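Local coordinates for protein lipocalin allergen (Canis lupus familiaris, PDB 4ODD) that is a secreted dog dander allergen of the lipocalin family and probably binds small molecules, as its relatives do, at residues A[21-26]-A[109-114]; A[83-88]-A[101-106]; A[17-22]-A[143-148]. All blocks are in the same frame, centred on the assembly; numbering follows the deposited sequence.

Contact 1: residues A[21-26]-A[109-114]; sequences SSNNLD and KITKVA
The carbonyl oxygen of Lys-112 is gripped by Ser-22, the last residue of strand 13-22, and by Asn-23 just after it. Ser-22 OG donates to Lys-112 O at 2.8 Å. Asn-23 N adds a weak, longer bond to the same Lys-112 O, and the CA-H of Ser-22 leans in as well. This is the seam that closes the lipocalin beta-barrel, where strand 13-22 runs antiparallel to strand 110-118. One regular hydrogen-bonded pair lies in this part of the seam: Ser-21 N reaches Ala-114 O at 3.0 Å, and Ala-114 N returns to Ser-21 O. The Ser-21 and Ala-114 side chains lie on the face covered by helix 125-137, where Ser-21 OG finds its partner in Ser-135. Ser-22 and Val-113, a non-hydrogen-bonded pair, turn to the other face.

Beyond Ser-22 the strand ends, and side chains carry most of the pairing. With OG anti to its own N (chi1 -178°), Ser-22 can donate across the seam while accepting from Asn-24 N at 3.0 Å; the latter bond makes an ST turn that leads into helix 25-28. Asn-23 then continues the pairing with its amide, laid across the Lys-112 side chain at about a right angle. Asn-23 OD1 receives Lys-112 N at 2.9 Å, the donor standing 52° out of the carbonyl plane, while ND2 makes a weak bond to Ile-110 O. With both ends of the amide engaged, one of them only weakly, its rotation is probably restricted. Lys-112 itself runs out extended, its NZ bonded to Lys-138 O. At the far end Asn-24 and Lys-109 come from opposite directions: the lysine chain bends at its last torsion (chi4 -47°), bringing Lys-109 NZ within a weak bond, 3.5 Å, of Asn-24 OD1.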
ATOM      1  N   SER A  21       2.617  -0.263  -8.044  1.00 47.10           N
ATOM      2  CA  SER A  21       3.576  -0.843  -8.968  1.00 50.34           C
ATOM      3  C   SER A  21       4.241  -2.007  -8.275  1.00 49.77           C
ATOM      4  O   SER A  21       4.168  -2.132  -7.057  1.00 54.40           O
ATOM      5  CB  SER A  21       4.618   0.193  -9.434  1.00 52.47           C
ATOM      6  OG  SER A  21       5.474   0.618  -8.378  1.00 56.58           O
ATOM      7  N   SER A  22       4.882  -2.858  -9.062  1.00 46.54           N
ATOM      8  CA  SER A  22       5.547  -4.031  -8.524  1.00 53.33           C
ATOM      9  C   SER A  22       6.581  -4.587  -9.501  1.00 56.25           C
ATOM     10  O   SER A  22       6.468  -4.403 -10.714  1.00 53.07           O
ATOM     11  CB  SER A  22       4.520  -5.117  -8.191  1.00 44.11           C
ATOM     12  OG  SER A  22       5.164  -6.252  -7.632  1.00 48.79           O
ATOM     13  N   ASN A  23       7.590  -5.263  -8.967  1.00 47.47           N
ATOM     14  CA  ASN A  23       8.545  -5.983  -9.800  1.00 53.00           C
ATOM     15  C   ASN A  23       7.889  -7.244 -10.370  1.00 48.74           C
ATOM     16  O   ASN A  23       8.372  -7.818 -11.338  1.00 46.52           O
ATOM     17  CB  ASN A  23       9.825  -6.325  -9.010  1.00 47.89           C
ATOM     18  CG  ASN A  23       9.560  -7.242  -7.816  1.00 49.39           C
ATOM     19  OD1 ASN A  23       8.445  -7.323  -7.303  1.00 51.64           O
ATOM     20  ND2 ASN A  23      10.596  -7.928  -7.365  1.00 62.06           N
ATOM     21  N   ASN A  24       6.782  -7.661  -9.757  1.00 50.73           N
ATOM     22  CA  ASN A  24       6.038  -8.825 -10.216  1.00 49.88           C
ATOM     23  C   ASN A  24       4.609  -8.499 -10.659  1.00 55.76           C
ATOM     24  O   ASN A  24       3.679  -8.476  -9.852  1.00 52.19           O
ATOM     25  CB  ASN A  24       6.030  -9.907  -9.150  1.00 51.25           C
ATOM     26  CG  ASN A  24       7.420 -10.424  -8.845  1.00 67.10           C
ATOM     27  OD1 ASN A  24       7.782 -10.634  -7.674  1.00 66.84           O
ATOM     28  ND2 ASN A  24       8.218 -10.633  -9.899  1.00 62.48           N
ATOM     29  N   LEU A  25       4.447  -8.259 -11.954  1.00 54.92           N
ATOM     30  CA  LEU A  25       3.140  -7.924 -12.511  1.00 50.08           C
ATOM     31  C   LEU A  25       1.977  -8.818 -12.080  1.00 51.54           C
ATOM     32  O   LEU A  25       0.868  -8.338 -11.890  1.00 55.54           O
ATOM     33  CB  LEU A  25       3.197  -7.852 -14.027  1.00 49.18           C
ATOM     34  CG  LEU A  25       3.321  -6.420 -14.547  1.00 59.73           C
ATOM     35  CD1 LEU A  25       3.378  -6.426 -16.059  1.00 60.60           C
ATOM     36  CD2 LEU A  25       2.166  -5.549 -14.049  1.00 55.39           C
ATOM     37  N   ASP A  26       2.223 -10.108 -11.916  1.00 57.07           N
ATOM     38  CA  ASP A  26       1.172 -11.023 -11.473  1.00 58.80           C
ATOM     39  C   ASP A  26       0.558 -10.600 -10.129  1.00 67.09           C
ATOM     40  O   ASP A  26      -0.648 -10.738  -9.913  1.00 62.11           O
ATOM     41  CB  ASP A  26       1.713 -12.456 -11.400  1.00 67.05           C
ATOM     42  CG  ASP A  26       3.210 -12.506 -11.052  1.00 86.57           C
ATOM     43  OD1 ASP A  26       4.050 -12.385 -11.980  1.00 90.19           O
ATOM     44  OD2 ASP A  26       3.551 -12.666  -9.854  1.00 80.09           O
ATOM     45  N   LYS A 109      10.217 -16.114  -2.142  1.00 39.25           N
ATOM     46  CA  LYS A 109      10.169 -15.154  -3.252  1.00 39.72           C
ATOM     47  C   LYS A 109       9.907 -13.716  -2.768  1.00 41.71           C
ATOM     48  O   LYS A 109       9.160 -13.489  -1.807  1.00 35.96           O
ATOM     49  CB  LYS A 109       9.134 -15.558  -4.307  1.00 45.55           C
ATOM     50  CG  LYS A 109       9.331 -14.869  -5.658  1.00 53.59           C
ATOM     51  CD  LYS A 109       8.342 -15.388  -6.700  1.00 67.40           C
ATOM     52  CE  LYS A 109       8.810 -15.097  -8.129  1.00 68.87           C
ATOM     53  NZ  LYS A 109       9.265 -13.688  -8.319  1.00 77.88           N
ATOM     54  N   ILE A 110      10.521 -12.755  -3.450  1.00 43.21           N
ATOM     55  CA  ILE A 110      10.492 -11.359  -3.034  1.00 35.56           C
ATOM     56  C   ILE A 110       9.731 -10.465  -3.991  1.00 43.98           C
ATOM     57  O   ILE A 110      10.071 -10.369  -5.170  1.00 54.90           O
ATOM     58  CB  ILE A 110      11.913 -10.808  -2.920  1.00 43.33           C
ATOM     59  CG1 ILE A 110      12.571 -11.306  -1.625  1.00 44.27           C
ATOM     60  CG2 ILE A 110      11.901  -9.291  -2.977  1.00 45.59           C
ATOM     61  CD1 ILE A 110      14.077 -11.113  -1.614  1.00 48.73           C
ATOM     62  N   THR A 111       8.708  -9.799  -3.472  1.00 53.71           N
ATOM     63  CA  THR A 111       7.846  -8.934  -4.267  1.00 54.07           C
ATOM     64  C   THR A 111       7.933  -7.532  -3.711  1.00 55.84           C
ATOM     65  O   THR A 111       7.605  -7.311  -2.547  1.00 56.06           O
ATOM     66  CB  THR A 111       6.386  -9.379  -4.157  1.00 58.64           C
ATOM     67  OG1 THR A 111       6.308 -10.804  -4.313  1.00 64.36           O
ATOM     68  CG2 THR A 111       5.527  -8.669  -5.194  1.00 55.46           C
ATOM     69  N   LYS A 112       8.391  -6.594  -4.534  1.00 43.95           N
ATOM     70  CA  LYS A 112       8.423  -5.189  -4.157  1.00 50.40           C
ATOM     71  C   LYS A 112       7.106  -4.542  -4.593  1.00 50.76           C
ATOM     72  O   LYS A 112       6.649  -4.761  -5.715  1.00 50.32           O
ATOM     73  CB  LYS A 112       9.606  -4.476  -4.819  1.00 45.83           C
ATOM     74  CG  LYS A 112      10.956  -5.125  -4.586  1.00 49.99           C
ATOM     75  CD  LYS A 112      12.031  -4.376  -5.363  1.00 58.56           C
ATOM     76  CE  LYS A 112      13.378  -5.069  -5.243  1.00 55.12           C
ATOM     77  NZ  LYS A 112      14.497  -4.244  -5.795  1.00 68.21           N
ATOM     78  N   VAL A 113       6.494  -3.754  -3.715  1.00 43.70           N
ATOM     79  CA  VAL A 113       5.220  -3.106  -4.053  1.00 48.54           C
ATOM     80  C   VAL A 113       5.230  -1.654  -3.641  1.00 43.47           C
ATOM     81  O   VAL A 113       5.492  -1.348  -2.480  1.00 43.40           O
ATOM     82  CB  VAL A 113       4.037  -3.779  -3.359  1.00 51.72           C
ATOM     83  CG1 VAL A 113       2.753  -3.105  -3.764  1.00 42.09           C
ATOM     84  CG2 VAL A 113       4.010  -5.266  -3.683  1.00 39.06           C
ATOM     85  N   ALA A 114       4.976  -0.762  -4.594  1.00 38.45           N
ATOM     86  CA  ALA A 114       4.897   0.662  -4.275  1.00 44.21           C
ATOM     87  C   ALA A 114       3.432   1.165  -4.368  1.00 44.37           C
ATOM     88  O   ALA A 114       2.685   0.768  -5.266  1.00 41.86           O
ATOM     89  CB  ALA A 114       5.847   1.475  -5.170  1.00 33.06           C
TER

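Contact 2: residues A[83-88]-A[101-106]; sequences GGNYFR and DVNVDS
The Tyr-86 ring meets the opposite strand with its edge: Val-102 O lies in the ring plane beside CD2, and further out Val-104 CG1 sits 4.0 Å from Tyr-86 CE2. On the other side of the sheet the Phe-87 ring is also met at its edge, by Asp-101 CB, 3.8 Å from Phe-87 CD2; ring and carboxylate planes are turned 54° apart. Phe-52 packs edge-to-face with the same phenylalanine.

Between these rings runs the hairpin of strands 84-92 and 96-104, two adjacent staves of the lipocalin barrel. Gly-84 with Val-104 and Tyr-86 with Val-102 form its hydrogen-bonded pairs, Tyr-86 N to Val-102 O measuring 2.9 Å. Asn-85 and Asn-103 face each other as a non-hydrogen-bonded pair, and their side chains, like that of Asp-101, touch Phe-34.

Here the polar groups cluster. Asn-103 ND2 donates to Asn-85 OD1 at 2.8 Å; the acceptor lies close to the plane of the donor's amide, but the donor sits 47° above the Asn-85 carbonyl plane. A second bond takes Asn-103 ND2 to Asn-82 O. The Asn-85 amide is held from its other end too, since its ND2 bonds Gly-79 O and Tyr-81 O, which leaves OD1 turned to the 101-106 segment. Asp-101 stretches toward it with CG anti to the backbone N (chi1 -172°), placing Asp-101 OD2 2.7 Å from Asn-85 OD1.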
ATOM      1  N   GLY A  83       2.098 -13.843   3.233  1.00 54.49           N
ATOM      2  CA  GLY A  83       3.510 -13.948   3.548  1.00 42.50           C
ATOM      3  C   GLY A  83       3.946 -12.853   4.490  1.00 50.78           C
ATOM      4  O   GLY A  83       3.102 -12.184   5.093  1.00 58.12           O
ATOM      5  N   GLY A  84       5.260 -12.670   4.616  1.00 43.14           N
ATOM      6  CA  GLY A  84       5.827 -11.642   5.471  1.00 42.37           C
ATOM      7  C   GLY A  84       5.943 -10.334   4.722  1.00 41.08           C
ATOM      8  O   GLY A  84       6.233 -10.308   3.526  1.00 44.48           O
ATOM      9  N   ASN A  85       5.678  -9.242   5.424  1.00 35.05           N
ATOM     10  CA  ASN A  85       5.735  -7.929   4.824  1.00 34.84           C
ATOM     11  C   ASN A  85       6.560  -6.980   5.664  1.00 36.88           C
ATOM     12  O   ASN A  85       6.426  -6.941   6.882  1.00 41.96           O
ATOM     13  CB  ASN A  85       4.331  -7.373   4.609  1.00 32.08           C
ATOM     14  CG  ASN A  85       3.521  -8.203   3.661  1.00 34.60           C
ATOM     15  OD1 ASN A  85       3.646  -8.068   2.445  1.00 36.81           O
ATOM     16  ND2 ASN A  85       2.680  -9.076   4.203  1.00 34.45           N
ATOM     17  N   TYR A  86       7.423  -6.229   4.995  1.00 37.61           N
ATOM     18  CA  TYR A  86       8.224  -5.208   5.625  1.00 40.52           C
ATOM     19  C   TYR A  86       7.873  -3.907   4.922  1.00 43.31           C
ATOM     20  O   TYR A  86       8.210  -3.683   3.746  1.00 40.57           O
ATOM     21  CB  TYR A  86       9.710  -5.565   5.521  1.00 46.95           C
ATOM     22  CG  TYR A  86      10.006  -6.912   6.163  1.00 45.08           C
ATOM     23  CD1 TYR A  86      10.628  -6.998   7.410  1.00 43.20           C
ATOM     24  CD2 TYR A  86       9.618  -8.096   5.544  1.00 41.75           C
ATOM     25  CE1 TYR A  86      10.865  -8.236   8.012  1.00 44.35           C
ATOM     26  CE2 TYR A  86       9.849  -9.330   6.136  1.00 43.96           C
ATOM     27  CZ  TYR A  86      10.471  -9.395   7.359  1.00 48.22           C
ATOM     28  OH  TYR A  86      10.694 -10.617   7.935  1.00 52.42           O
ATOM     29  N   PHE A  87       7.167  -3.057   5.658  1.00 41.94           N
ATOM     30  CA  PHE A  87       6.495  -1.920   5.071  1.00 40.64           C
ATOM     31  C   PHE A  87       7.012  -0.604   5.623  1.00 43.92           C
ATOM     32  O   PHE A  87       7.394  -0.509   6.800  1.00 43.78           O
ATOM     33  CB  PHE A  87       4.984  -2.051   5.307  1.00 40.48           C
ATOM     34  CG  PHE A  87       4.179  -0.969   4.678  1.00 45.65           C
ATOM     35  CD1 PHE A  87       3.599   0.023   5.457  1.00 39.86           C
ATOM     36  CD2 PHE A  87       4.008  -0.924   3.303  1.00 41.73           C
ATOM     37  CE1 PHE A  87       2.847   1.038   4.870  1.00 41.51           C
ATOM     38  CE2 PHE A  87       3.266   0.088   2.711  1.00 39.52           C
ATOM     39  CZ  PHE A  87       2.683   1.069   3.495  1.00 40.97           C
ATOM     40  N   ARG A  88       7.002   0.416   4.771  1.00 35.34           N
ATOM     41  CA  ARG A  88       7.453   1.733   5.170  1.00 38.15           C
ATOM     42  C   ARG A  88       6.611   2.797   4.510  1.00 35.21           C
ATOM     43  O   ARG A  88       6.256   2.678   3.346  1.00 40.36           O
ATOM     44  CB  ARG A  88       8.927   1.938   4.802  1.00 35.16           C
ATOM     45  CG  ARG A  88       9.925   1.161   5.673  1.00 45.00           C
ATOM     46  CD  ARG A  88      11.361   1.666   5.466  1.00 54.51           C
ATOM     47  NE  ARG A  88      12.384   0.806   6.066  1.00 87.06           N
ATOM     48  CZ  ARG A  88      12.645   0.723   7.370  1.00 88.83           C
ATOM     49  NH1 ARG A  88      11.947   1.427   8.246  1.00 62.30           N
ATOM     50  NH2 ARG A  88      13.603  -0.086   7.807  1.00 67.99           N
ATOM     51  N   ASP A 101       6.272  -1.599   0.233  1.00 37.66           N
ATOM     52  CA  ASP A 101       6.264  -2.898   0.895  1.00 41.71           C
ATOM     53  C   ASP A 101       7.302  -3.835   0.301  1.00 48.54           C
ATOM     54  O   ASP A 101       7.586  -3.812  -0.899  1.00 42.90           O
ATOM     55  CB  ASP A 101       4.888  -3.559   0.762  1.00 40.55           C
ATOM     56  CG  ASP A 101       4.764  -4.814   1.602  1.00 38.93           C
ATOM     57  OD1 ASP A 101       5.209  -4.796   2.767  1.00 40.84           O
ATOM     58  OD2 ASP A 101       4.218  -5.815   1.092  1.00 35.48           O
ATOM     59  N   VAL A 102       7.873  -4.673   1.148  1.00 43.96           N
ATOM     60  CA  VAL A 102       8.655  -5.785   0.653  1.00 33.10           C
ATOM     61  C   VAL A 102       7.947  -7.036   1.137  1.00 34.29           C
ATOM     62  O   VAL A 102       7.782  -7.259   2.330  1.00 38.06           O
ATOM     63  CB  VAL A 102      10.101  -5.749   1.179  1.00 40.46           C
ATOM     64  CG1 VAL A 102      10.831  -6.989   0.745  1.00 29.86           C
ATOM     65  CG2 VAL A 102      10.827  -4.512   0.673  1.00 38.84           C
ATOM     66  N   ASN A 103       7.509  -7.851   0.205  1.00 39.29           N
ATOM     67  CA  ASN A 103       6.807  -9.058   0.564  1.00 40.16           C
ATOM     68  C   ASN A 103       7.663 -10.271   0.316  1.00 46.47           C
ATOM     69  O   ASN A 103       8.402 -10.344  -0.681  1.00 44.97           O
ATOM     70  CB  ASN A 103       5.544  -9.192  -0.276  1.00 38.71           C
ATOM     71  CG  ASN A 103       4.809 -10.462   0.009  1.00 35.14           C
ATOM     72  OD1 ASN A 103       4.839 -11.400  -0.788  1.00 46.57           O
ATOM     73  ND2 ASN A 103       4.154 -10.518   1.152  1.00 37.18           N
ATOM     74  N   VAL A 104       7.504 -11.240   1.207  1.00 38.47           N
ATOM     75  CA  VAL A 104       8.222 -12.494   1.100  1.00 42.78           C
ATOM     76  C   VAL A 104       7.261 -13.679   1.322  1.00 44.97           C
ATOM     77  O   VAL A 104       6.605 -13.766   2.362  1.00 43.69           O
ATOM     78  CB  VAL A 104       9.424 -12.493   2.110  1.00 51.65           C
ATOM     79  CG1 VAL A 104       8.951 -12.233   3.547  1.00 47.00           C
ATOM     80  CG2 VAL A 104      10.234 -13.768   2.004  1.00 45.81           C
ATOM     81  N   ASP A 105       7.154 -14.582   0.348  1.00 53.29           N
ATOM     82  CA  ASP A 105       6.297 -15.761   0.540  1.00 58.61           C
ATOM     83  C   ASP A 105       7.035 -16.932   1.201  1.00 62.80           C
ATOM     84  O   ASP A 105       8.188 -16.798   1.598  1.00 50.33           O
ATOM     85  CB  ASP A 105       5.663 -16.206  -0.767  1.00 63.42           C
ATOM     86  CG  ASP A 105       6.683 -16.616  -1.788  1.00 69.97           C
ATOM     87  OD1 ASP A 105       7.769 -17.114  -1.394  1.00 59.80           O
ATOM     88  OD2 ASP A 105       6.389 -16.442  -2.990  1.00 66.67           O
ATOM     89  N   SER A 106       6.355 -18.069   1.313  1.00 65.09           N
ATOM     90  CA  SER A 106       6.889 -19.263   1.967  1.00 63.92           C
ATOM     91  C   SER A 106       8.170 -19.801   1.307  1.00 70.12           C
ATOM     92  O   SER A 106       9.105 -20.215   1.992  1.00 78.16           O
ATOM     93  CB  SER A 106       5.826 -20.365   1.963  1.00 73.02           C
ATOM     94  OG  SER A 106       5.507 -20.760   0.628  1.00 75.53           O
TER

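Contact 3: residues A[17-22]-A[143-148]; sequences TLYVSS and ENIIYL
Tyr-19 leaves its strand with CB 3.8 Å from Ile-146 O and then swings its ring across Tyr-147. CG stands anti to the carbonyl carbon (chi1 -65°), which carries the ring over the neighbouring strand. Tyr-19 CD1 meets the Ile-145 CG2 methyl at 4.0 Å, and Tyr-19 CE1 comes next to Tyr-147 CB. Further out, Tyr-19 CZ lies 3.4 Å from Tyr-147 CD1, which sits over one face of the Tyr-19 ring, offset toward its rim; the hydroxyl at the tip still touches that same carbon. The two ring planes are 54° apart, an oblique pairing.

Backbone bonds join strand 13-22 to the short strand 145-147, the added antiparallel strand that lipocalins carry after the helix that packs against the barrel, here helix 125-137. Val-20 and Ile-146 exchange two bonds, with Ile-146 N meeting Val-20 O at 2.8 Å, almost in line with that carbonyl. Leu-148 N adds a bond to Leu-18 O. On its other edge strand 13-22 carries a classic beta bulge, Leu-18 and Tyr-19 both facing Leu-116.

Val-20 turns to the opposite side of the sheet from Tyr-19. Both Val-20 methyls pack on Leu-148 CD1, Val-20 CG2 being the nearer at 3.7 Å, and the two side chains cross at about a right angle. Thr-17 CG2 lies alongside the same leucine, while Thr-17 OG1 is bonded to Ile-36 O and Leu-38 N. At the other end Asn-144 ND2 reaches Ser-22 O in a weak, bent bond of 2.9 Å.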
ATOM      1  N   THR A  17      -6.725   3.778  -2.738  1.00 33.48           N
ATOM      2  CA  THR A  17      -5.560   3.461  -3.556  1.00 33.20           C
ATOM      3  C   THR A  17      -5.648   4.183  -4.896  1.00 37.90           C
ATOM      4  O   THR A  17      -6.658   4.091  -5.581  1.00 44.21           O
ATOM      5  CB  THR A  17      -5.414   1.957  -3.835  1.00 33.52           C
ATOM      6  OG1 THR A  17      -5.535   1.219  -2.615  1.00 38.58           O
ATOM      7  CG2 THR A  17      -4.057   1.686  -4.475  1.00 25.33           C
ATOM      8  N   LEU A  18      -4.587   4.890  -5.264  1.00 38.72           N
ATOM      9  CA  LEU A  18      -4.504   5.528  -6.574  1.00 30.30           C
ATOM     10  C   LEU A  18      -3.620   4.723  -7.530  1.00 40.44           C
ATOM     11  O   LEU A  18      -4.066   4.288  -8.604  1.00 43.46           O
ATOM     12  CB  LEU A  18      -3.977   6.951  -6.436  1.00 33.89           C
ATOM     13  CG  LEU A  18      -5.020   8.002  -6.042  1.00 42.10           C
ATOM     14  CD1 LEU A  18      -6.150   7.390  -5.236  1.00 43.81           C
ATOM     15  CD2 LEU A  18      -4.388   9.163  -5.305  1.00 32.77           C
ATOM     16  N   TYR A  19      -2.368   4.507  -7.143  1.00 47.25           N
ATOM     17  CA  TYR A  19      -1.455   3.740  -7.984  1.00 48.96           C
ATOM     18  C   TYR A  19      -0.754   2.659  -7.197  1.00 51.32           C
ATOM     19  O   TYR A  19      -0.508   2.807  -6.005  1.00 50.89           O
ATOM     20  CB  TYR A  19      -0.393   4.645  -8.606  1.00 47.74           C
ATOM     21  CG  TYR A  19      -0.908   5.687  -9.572  1.00 51.87           C
ATOM     22  CD1 TYR A  19      -0.840   5.479 -10.947  1.00 66.52           C
ATOM     23  CD2 TYR A  19      -1.435   6.885  -9.119  1.00 54.25           C
ATOM     24  CE1 TYR A  19      -1.296   6.435 -11.843  1.00 64.48           C
ATOM     25  CE2 TYR A  19      -1.892   7.844 -10.008  1.00 55.69           C
ATOM     26  CZ  TYR A  19      -1.822   7.612 -11.364  1.00 65.23           C
ATOM     27  OH  TYR A  19      -2.279   8.564 -12.240  1.00 69.67           O
ATOM     28  N   VAL A  20      -0.437   1.570  -7.883  1.00 39.42           N
ATOM     29  CA  VAL A  20       0.445   0.541  -7.359  1.00 42.70           C
ATOM     30  C   VAL A  20       1.418   0.129  -8.452  1.00 41.14           C
ATOM     31  O   VAL A  20       1.089   0.160  -9.640  1.00 42.92           O
ATOM     32  CB  VAL A  20      -0.322  -0.724  -6.911  1.00 37.79           C
ATOM     33  CG1 VAL A  20      -1.213  -0.422  -5.746  1.00 42.72           C
ATOM     34  CG2 VAL A  20      -1.121  -1.282  -8.065  1.00 31.41           C
ATOM     35  N   SER A  21       2.617  -0.263  -8.044  1.00 47.10           N
ATOM     36  CA  SER A  21       3.576  -0.843  -8.968  1.00 50.34           C
ATOM     37  C   SER A  21       4.241  -2.007  -8.275  1.00 49.77           C
ATOM     38  O   SER A  21       4.168  -2.132  -7.057  1.00 54.40           O
ATOM     39  CB  SER A  21       4.618   0.193  -9.434  1.00 52.47           C
ATOM     40  OG  SER A  21       5.474   0.618  -8.378  1.00 56.58           O
ATOM     41  N   SER A  22       4.882  -2.858  -9.062  1.00 46.54           N
ATOM     42  CA  SER A  22       5.547  -4.031  -8.524  1.00 53.33           C
ATOM     43  C   SER A  22       6.581  -4.587  -9.501  1.00 56.25           C
ATOM     44  O   SER A  22       6.468  -4.403 -10.714  1.00 53.07           O
ATOM     45  CB  SER A  22       4.520  -5.117  -8.191  1.00 44.11           C
ATOM     46  OG  SER A  22       5.164  -6.252  -7.632  1.00 48.79           O
ATOM     47  N   GLU A 143       6.557   0.306 -16.748  1.00 64.02           N
ATOM     48  CA  GLU A 143       5.406  -0.380 -17.334  1.00 68.64           C
ATOM     49  C   GLU A 143       4.653  -1.213 -16.296  1.00 66.91           C
ATOM     50  O   GLU A 143       3.532  -1.655 -16.531  1.00 60.96           O
ATOM     51  CB  GLU A 143       5.828  -1.258 -18.527  1.00 75.90           C
ATOM     52  CG  GLU A 143       6.941  -2.284 -18.241  1.00 83.12           C
ATOM     53  CD  GLU A 143       8.348  -1.698 -18.361  1.00 89.25           C
ATOM     54  OE1 GLU A 143       8.507  -0.460 -18.259  1.00 91.43           O
ATOM     55  OE2 GLU A 143       9.303  -2.476 -18.565  1.00 89.35           O
ATOM     56  N   ASN A 144       5.278  -1.426 -15.145  1.00 73.37           N
ATOM     57  CA  ASN A 144       4.638  -2.181 -14.081  1.00 64.78           C
ATOM     58  C   ASN A 144       3.796  -1.291 -13.172  1.00 62.66           C
ATOM     59  O   ASN A 144       3.384  -1.712 -12.099  1.00 60.08           O
ATOM     60  CB  ASN A 144       5.670  -2.978 -13.276  1.00 66.70           C
ATOM     61  CG  ASN A 144       6.211  -4.182 -14.039  1.00 68.44           C
ATOM     62  OD1 ASN A 144       5.690  -4.549 -15.092  1.00 70.48           O
ATOM     63  ND2 ASN A 144       7.247  -4.808 -13.502  1.00 64.66           N
ATOM     64  N   ILE A 145       3.538  -0.064 -13.615  1.00 56.48           N
ATOM     65  CA  ILE A 145       2.694   0.856 -12.861  1.00 52.05           C
ATOM     66  C   ILE A 145       1.235   0.722 -13.276  1.00 54.46           C
ATOM     67  O   ILE A 145       0.922   0.717 -14.466  1.00 66.44           O
ATOM     68  CB  ILE A 145       3.122   2.313 -13.064  1.00 54.27           C
ATOM     69  CG1 ILE A 145       4.504   2.548 -12.456  1.00 55.99           C
ATOM     70  CG2 ILE A 145       2.085   3.264 -12.462  1.00 46.11           C
ATOM     71  CD1 ILE A 145       5.006   3.982 -12.610  1.00 63.56           C
ATOM     72  N   ILE A 146       0.342   0.612 -12.297  1.00 50.17           N
ATOM     73  CA  ILE A 146      -1.090   0.459 -12.573  1.00 51.65           C
ATOM     74  C   ILE A 146      -1.933   1.482 -11.810  1.00 50.80           C
ATOM     75  O   ILE A 146      -1.733   1.705 -10.608  1.00 48.76           O
ATOM     76  CB  ILE A 146      -1.575  -0.937 -12.191  1.00 53.48           C
ATOM     77  CG1 ILE A 146      -0.865  -1.987 -13.031  1.00 44.00           C
ATOM     78  CG2 ILE A 146      -3.072  -1.055 -12.367  1.00 48.50           C
ATOM     79  CD1 ILE A 146      -1.185  -3.385 -12.589  1.00 48.38           C
ATOM     80  N   TYR A 147      -2.875   2.105 -12.515  1.00 45.80           N
ATOM     81  CA  TYR A 147      -3.793   3.052 -11.885  1.00 43.09           C
ATOM     82  C   TYR A 147      -5.045   2.302 -11.405  1.00 38.28           C
ATOM     83  O   TYR A 147      -5.691   1.578 -12.178  1.00 39.34           O
ATOM     84  CB  TYR A 147      -4.132   4.198 -12.852  1.00 46.06           C
ATOM     85  CG  TYR A 147      -5.155   5.173 -12.316  1.00 50.98           C
ATOM     86  CD1 TYR A 147      -4.851   6.019 -11.258  1.00 45.03           C
ATOM     87  CD2 TYR A 147      -6.430   5.240 -12.862  1.00 46.98           C
ATOM     88  CE1 TYR A 147      -5.798   6.903 -10.757  1.00 44.81           C
ATOM     89  CE2 TYR A 147      -7.379   6.117 -12.364  1.00 49.09           C
ATOM     90  CZ  TYR A 147      -7.062   6.951 -11.315  1.00 49.53           C
ATOM     91  OH  TYR A 147      -8.017   7.835 -10.827  1.00 48.32           O
ATOM     92  N   LEU A 148      -5.355   2.430 -10.117  1.00 49.30           N
ATOM     93  CA  LEU A 148      -6.490   1.697  -9.545  1.00 47.65           C
ATOM     94  C   LEU A 148      -7.574   2.644  -9.113  1.00 48.11           C
ATOM     95  O   LEU A 148      -8.648   2.206  -8.699  1.00 51.45           O
ATOM     96  CB  LEU A 148      -6.063   0.848  -8.354  1.00 48.81           C
ATOM     97  CG  LEU A 148      -5.135  -0.324  -8.664  1.00 51.14           C
ATOM     98  CD1 LEU A 148      -4.754  -1.067  -7.360  1.00 48.40           C
ATOM     99  CD2 LEU A 148      -5.796  -1.253  -9.674  1.00 46.78           C
TER

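In the fold
From the N terminus, strand 13-22 comes first and supplies one side of both contact 1 and contact 3, which share Ser-21 and Ser-22. The chain then winds through the barrel to strands 84-92 and 96-104, where contact 2 closes the short loop of a hairpin. Strand 110-118 follows beside 96-104 and returns to residues 21-26, so contact 1 encircles contact 2 and shuts the barrel. After helix 125-137, contact 3 brings strand 145-147 to the other edge of strand 13-22, making the longest loop, with contact 2 inside it. The disulfide Cys-62 to Cys-154 crosses contacts 1 and 3 along the chain, tying the C-terminal tail to strand 62-71.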